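Local coordinates for protein excinuclease ABC, subunit A. (Deinococcus radiodurans, PDB 2VF7) that binds DNA and hydrolyses ATP as a zinc-containing UvrA-family ABC ATPase, probably recognising damaged DNA for excision repair, at residues A237-Q240 / R241-K245. The protein carries 1 engineered substitution. Numbering follows the deposited sequence.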
# COMPACT_ATOMS: atom_id res chain seq x y z
N ALA A 237 2.60 -43.72 -29.66
CA ALA A 237 1.73 -44.33 -30.68
C ALA A 237 0.26 -44.07 -30.38
O ALA A 237 -0.51 -43.80 -31.30
CB ALA A 237 2.00 -45.82 -30.81
N GLU A 238 -0.14 -44.12 -29.12
CA GLU A 238 -1.56 -43.92 -28.81
C GLU A 238 -1.96 -42.45 -28.75
O GLU A 238 -3.14 -42.14 -28.83
CB GLU A 238 -2.04 -44.76 -27.63
CG GLU A 238 -1.65 -44.31 -26.25
CD GLU A 238 -1.68 -45.46 -25.22
OE1 GLU A 238 -2.06 -46.59 -25.57
OE2 GLU A 238 -1.31 -45.23 -24.05
N THR A 239 -0.98 -41.55 -28.66
CA THR A 239 -1.15 -40.11 -28.89
C THR A 239 -1.44 -39.78 -30.36
O THR A 239 -2.27 -38.92 -30.67
CB THR A 239 0.09 -39.29 -28.44
OG1 THR A 239 0.30 -39.47 -27.03
CG2 THR A 239 -0.08 -37.78 -28.73
N GLN A 240 -0.78 -40.48 -31.28
CA GLN A 240 -1.00 -40.24 -32.70
C GLN A 240 -2.35 -40.74 -33.17
O GLN A 240 -2.90 -40.22 -34.16
CB GLN A 240 0.10 -40.85 -33.56
CG GLN A 240 1.48 -40.24 -33.34
CD GLN A 240 1.53 -38.74 -33.62
OE1 GLN A 240 0.78 -38.22 -34.44
NE2 GLN A 240 2.41 -38.04 -32.92
N ARG A 241 -2.87 -41.75 -32.49
CA ARG A 241 -4.20 -42.31 -32.79
C ARG A 241 -5.29 -41.46 -32.17
O ARG A 241 -6.38 -41.36 -32.71
CB ARG A 241 -4.31 -43.78 -32.33
CG ARG A 241 -3.12 -44.64 -32.82
CD ARG A 241 -3.33 -46.16 -32.63
NE ARG A 241 -2.64 -46.71 -31.45
CZ ARG A 241 -3.23 -46.96 -30.28
NH1 ARG A 241 -4.53 -46.71 -30.10
NH2 ARG A 241 -2.51 -47.47 -29.29
N ALA A 242 -4.99 -40.86 -31.03
CA ALA A 242 -5.85 -39.87 -30.40
C ALA A 242 -6.03 -38.69 -31.37
O ALA A 242 -7.15 -38.32 -31.68
CB ALA A 242 -5.24 -39.40 -29.09
N LEU A 243 -4.92 -38.14 -31.88
CA LEU A 243 -4.97 -37.03 -32.85
C LEU A 243 -5.75 -37.40 -34.09
O LEU A 243 -6.56 -36.61 -34.58
CB LEU A 243 -3.57 -36.54 -33.23
CG LEU A 243 -2.75 -35.91 -32.10
CD1 LEU A 243 -1.31 -35.83 -32.51
CD2 LEU A 243 -3.28 -34.54 -31.68
N LYS A 244 -5.53 -38.61 -34.59
CA LYS A 244 -6.18 -39.06 -35.83
C LYS A 244 -7.68 -39.29 -35.69
O LYS A 244 -8.42 -39.13 -36.66
CB LYS A 244 -5.51 -40.31 -36.35
CG LYS A 244 -5.34 -40.33 -37.83
CD LYS A 244 -4.04 -41.01 -38.24
CE LYS A 244 -4.15 -41.61 -39.65
NZ LYS A 244 -5.34 -42.55 -39.77
N LYS A 245 -8.12 -39.66 -34.48
CA LYS A 245 -9.53 -39.98 -34.24
C LYS A 245 -10.30 -38.83 -33.57
O LYS A 245 -11.48 -38.96 -33.27
CB LYS A 245 -9.65 -41.29 -33.44
CG LYS A 245 -9.51 -41.15 -31.92
CD LYS A 245 -10.55 -42.03 -31.21
CE LYS A 245 -10.84 -41.57 -29.77
NZ LYS A 245 -9.68 -41.84 -28.86
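A bend at chi3 (-100°) folds the Arg241 chain back against Glu238. Glu238 CG sits between its own backbone N and carbonyl carbon (chi1 76°), and with the chain extended beyond it the carboxylate reaches both Thr235 N and, at long range, Arg241 NH2. The two residues lie three apart, about one turn, on helix 236-245 of the UvrA DNA-binding domain. Glu238 CB lies over one face of the Arg241 guanidinium, with CB to NH2 3.2 Å. The carboxylate stands nearly perpendicular to the guanidinium, and the salt bridge between Glu238 OE1 and Arg241 NH2 is long, 3.8 Å. These contacts belong to one of two deposited Arg241 conformers and are to that extent doubtful. Glu238 OE2 hydrogen-bonds Thr235 N, just before the helix, and Thr239 OG1 bonds Thr235 O. Main-chain i to i+4 bonds run through the segment. Ala242 N donates to Glu238 O and Lys244 N to Gln240 O, while the Arg241 N to Ala237 O bond is weak. Buried Ala242 packs on Tyr231 and Met247, so this side of the helix faces its flanking loops. The bond from Leu243 N to Thr239 O is the straightest of the main-chain bonds, 3.0 Å with an N-H...O angle of 167°.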